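Local structure of Pre-mRNA splicing helicase-like protein (Chaetomium thermophilum, 4RVQ) at residues 65-68 and 69-73; 118-121 and 122-125. The protein is a Brr2 helicase of the pre-mRNA splicing machinery, whose noncanonical PWI domain in the N-terminal region probably takes part in protein or RNA interactions. All blocks are in the same frame, centred on the assembly; numbering follows the deposited sequence. Where two conformers were deposited one is given.

Contact 1 (65-68 and 69-73); sequences DIEN and DLMEL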
# COMPACT_ATOMS: atom_id res chain seq x y z
N ASP A 65 14.54 -2.19 7.43
CA ASP A 65 15.05 -1.81 6.12
C ASP A 65 13.95 -1.20 5.27
O ASP A 65 14.20 -0.21 4.56
CB ASP A 65 15.67 -3.02 5.42
CG ASP A 65 16.98 -3.51 6.07
OD1 ASP A 65 17.66 -2.72 6.75
OD2 ASP A 65 17.33 -4.70 5.88
N ILE A 66 12.74 -1.78 5.31
CA ILE A 66 11.60 -1.23 4.61
C ILE A 66 11.39 0.21 5.09
O ILE A 66 11.22 1.14 4.30
CB ILE A 66 10.36 -2.12 4.82
CG1 ILE A 66 10.54 -3.46 4.10
CG2 ILE A 66 9.12 -1.38 4.38
CD1 ILE A 66 9.44 -4.48 4.38
N GLU A 67 11.35 0.40 6.41
CA GLU A 67 11.16 1.73 6.94
C GLU A 67 12.24 2.70 6.51
O GLU A 67 11.97 3.83 6.11
CB GLU A 67 11.06 1.72 8.47
CG GLU A 67 10.62 3.07 8.98
CD GLU A 67 10.90 3.29 10.44
OE1 GLU A 67 10.00 3.81 11.15
OE2 GLU A 67 12.02 2.96 10.89
N ASN A 68 13.51 2.29 6.64
CA ASN A 68 14.59 3.17 6.24
C ASN A 68 14.47 3.61 4.79
O ASN A 68 14.59 4.80 4.48
CB ASN A 68 15.93 2.51 6.49
CG ASN A 68 16.38 2.61 7.95
OD1 ASN A 68 15.83 3.38 8.76
ND2 ASN A 68 17.39 1.83 8.28
N ASP A 69 14.21 2.67 3.90
CA ASP A 69 14.14 2.98 2.50
C ASP A 69 12.94 3.87 2.19
O ASP A 69 13.03 4.80 1.40
CB ASP A 69 14.11 1.71 1.66
CG ASP A 69 15.44 0.96 1.68
OD1 ASP A 69 16.44 1.50 2.20
OD2 ASP A 69 15.46 -0.18 1.18
N LEU A 70 11.80 3.60 2.82
CA LEU A 70 10.62 4.41 2.57
C LEU A 70 10.81 5.85 3.12
O LEU A 70 10.35 6.83 2.52
CB LEU A 70 9.32 3.72 3.08
CG LEU A 70 8.01 3.98 2.36
CD1 LEU A 70 8.07 3.48 0.94
CD2 LEU A 70 6.86 3.34 3.11
N MET A 71 11.46 5.96 4.29
CA MET A 71 11.64 7.29 4.84
C MET A 71 12.50 8.14 3.88
O MET A 71 12.24 9.32 3.70
CB MET A 71 12.27 7.24 6.22
CG MET A 71 11.29 6.71 7.28
SD MET A 71 11.90 6.72 8.98
CE MET A 71 13.33 5.60 8.84
N GLU A 72 13.56 7.55 3.33
CA GLU A 72 14.39 8.25 2.37
C GLU A 72 13.60 8.60 1.09
O GLU A 72 13.76 9.69 0.55
CB GLU A 72 15.59 7.41 2.00
CG GLU A 72 16.52 8.12 1.01
CD GLU A 72 17.79 7.36 0.69
OE1 GLU A 72 18.33 7.51 -0.44
OE2 GLU A 72 18.27 6.61 1.56
N LEU A 73 12.73 7.69 0.65
CA LEU A 73 11.95 7.93 -0.55
C LEU A 73 11.08 9.17 -0.39
O LEU A 73 10.82 9.90 -1.36
CB LEU A 73 11.08 6.71 -0.85
CG LEU A 73 10.28 6.75 -2.15
CD1 LEU A 73 11.26 6.71 -3.37
CD2 LEU A 73 9.31 5.57 -2.22

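Contact 2 (118-121 and 122-125); sequences GLRW and ILDE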
# COMPACT_ATOMS: atom_id res chain seq x y z
N GLY A 118 -1.25 -16.21 3.40
CA GLY A 118 -2.04 -15.99 4.60
C GLY A 118 -2.97 -14.79 4.51
O GLY A 118 -3.41 -14.26 5.54
N LEU A 119 -3.27 -14.33 3.28
CA LEU A 119 -4.02 -13.11 3.06
C LEU A 119 -5.46 -13.36 2.64
O LEU A 119 -6.08 -12.46 2.10
CB LEU A 119 -3.28 -12.20 2.04
CG LEU A 119 -1.84 -11.88 2.43
CD1 LEU A 119 -1.20 -11.04 1.33
CD2 LEU A 119 -1.70 -11.20 3.79
N ARG A 120 -6.00 -14.53 2.96
CA ARG A 120 -7.44 -14.73 2.83
C ARG A 120 -8.23 -13.57 3.43
O ARG A 120 -9.25 -13.15 2.88
CB ARG A 120 -7.88 -16.07 3.45
CG ARG A 120 -9.39 -16.34 3.44
CD ARG A 120 -10.00 -16.40 2.07
NE ARG A 120 -9.41 -17.47 1.32
CZ ARG A 120 -9.36 -17.51 0.02
NH1 ARG A 120 -9.89 -16.52 -0.71
NH2 ARG A 120 -8.74 -18.52 -0.58
N TRP A 121 -7.81 -13.05 4.58
CA TRP A 121 -8.54 -11.97 5.22
C TRP A 121 -8.72 -10.76 4.31
O TRP A 121 -9.73 -10.09 4.36
CB TRP A 121 -7.86 -11.57 6.54
CG TRP A 121 -6.61 -10.79 6.47
CD1 TRP A 121 -5.30 -11.28 6.42
CD2 TRP A 121 -6.50 -9.37 6.47
NE1 TRP A 121 -4.42 -10.23 6.35
CE2 TRP A 121 -5.11 -9.05 6.40
CE3 TRP A 121 -7.43 -8.34 6.55
CZ2 TRP A 121 -4.66 -7.73 6.41
CZ3 TRP A 121 -6.98 -7.06 6.55
CH2 TRP A 121 -5.60 -6.77 6.49
N ILE A 122 -7.72 -10.49 3.47
CA ILE A 122 -7.80 -9.36 2.55
C ILE A 122 -8.79 -9.65 1.42
O ILE A 122 -9.60 -8.78 1.07
CB ILE A 122 -6.42 -8.98 1.98
CG1 ILE A 122 -5.47 -8.61 3.14
CG2 ILE A 122 -6.56 -7.87 0.96
CD1 ILE A 122 -4.08 -8.21 2.65
N LEU A 123 -8.75 -10.84 0.89
CA LEU A 123 -9.71 -11.24 -0.12
C LEU A 123 -11.13 -11.25 0.41
O LEU A 123 -12.06 -10.87 -0.30
CB LEU A 123 -9.34 -12.59 -0.71
CG LEU A 123 -8.03 -12.59 -1.49
CD1 LEU A 123 -7.63 -14.02 -1.87
CD2 LEU A 123 -8.10 -11.66 -2.72
N ASP A 124 -11.32 -11.68 1.67
CA ASP A 124 -12.64 -11.63 2.27
C ASP A 124 -13.12 -10.20 2.38
O ASP A 124 -14.30 -9.90 2.13
CB ASP A 124 -12.61 -12.22 3.67
CG ASP A 124 -12.57 -13.73 3.69
OD1 ASP A 124 -12.80 -14.40 2.68
OD2 ASP A 124 -12.33 -14.29 4.79
N GLU A 125 -12.24 -9.28 2.73
CA GLU A 125 -12.61 -7.88 2.79
C GLU A 125 -13.01 -7.38 1.40
O GLU A 125 -14.01 -6.67 1.22
CB GLU A 125 -11.41 -7.08 3.30
CG GLU A 125 -11.73 -6.08 4.24
CD GLU A 125 -10.62 -5.25 4.79
OE1 GLU A 125 -10.33 -5.38 5.98
OE2 GLU A 125 -10.13 -4.36 4.15
O HOH W 1 -12.06 -14.78 0.08

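Contact 1 (65-68 and 69-73)
Met71 lays its thioether over one face of the Glu67 carboxylate, SD 3.9 Å from Glu67 CD, while its methyl comes at the oxygen edge of the Asn68 amide, CE to OD1 3.3 Å. Asp65 O stands over a face of the Asp69 carboxylate, 3.3 Å from Asp69 CG. Met71 CE also lies 3.6 Å from Glu67 OE2. The bend at the last torsion of Met71 (chi3 -62°) turns the methyl back over the preceding turn, where its weakly polarised C-H groups suit the oxygens around it. Glu67 runs out extended, its CG opposite the backbone N (chi1 -170°), and shares His79 of helix 79-87 with Met71. An alanine at Glu67 would remove the flat group beneath the thioether and would probably leave Met71 freer to turn. Along the backbone, Met71 N donates to Glu67 O at 2.8 Å and Glu72 N to Asn68 O at 3.2 Å. Leu70, held by its N to Ile66 O, reaches Ala45 and Ile86 on helices 35-50 and 79-87. The i to i+4 bonds and the side chains paired one turn apart are those of a regular amphipathic alpha helix, here 63-73 of the all-helical PWI-like domain.

Contact 2 (118-121 and 122-125)
Leu119 O, at the N-cap position of helix 120-127, receives Ile122 N at 2.9 Å from well above its carbonyl plane and Leu123 N more weakly at 3.3 Å, after which regular bonds follow from Asp124 N to Arg120 O and from Glu125 N to Trp121 O. Trp121 and Ile122 make the main side-chain contact. The indole takes the cramped rotamer between backbone N and carbonyl carbon (chi1 74°), which folds it back across the next residue; Ile122 CG1 then sits over the six-membered ring in a CH-pi contact, 3.4 Å from its centroid and 17° off the normal. At the ring's edge, Glu125 OE1 lies 3.8 Å from Trp121 CZ3, the carboxylate plane steeply turned to the indole. The other oxygen, OE2, is gripped by a salt bridge to Lys91 and a hydrogen bond from Ala16 N. Arg120, bent at chi2 and chi3, crosses Asp124 without a direct ion pair: a water accepts from Arg120 NH1 at 2.9 Å and donates to Asp124 OD1 at 2.7 Å, while Arg120 CD rests near the same carboxylate. Gly118, with positive phi, closes the Schellman motif that ends helix 104-116. Past this helix end, Leu119 and Ile122 lie side by side, facing Trp94 and Leu95 of helix 89-99 respectively, and both touch Met114 of helix 104-116, as does Leu123.

In the fold
Contact 1 and contact 2 share no element: their centres stand about 26 Å apart on opposite sides of the chain's centre, and their nearest atoms are about 13 Å apart. Both are partly buried: Ile66 and Leu70 in one, and Leu119, Ile122 and Leu123 in the other, are buried, while the exposed residues are polar in contact 1 but include Trp121 in contact 2. Contact 1 lies within helix 63-73, packed against helices 35-50 and 79-87, and its chemistry is regular backbone bonding plus a methionine methyl among oxygens. Contact 2 is a helix start just after the Schellman end of helix 104-116, packed against helices 89-99 and 104-116; it adds an irregular first turn, aromatic packing and a water-bridged charge pair.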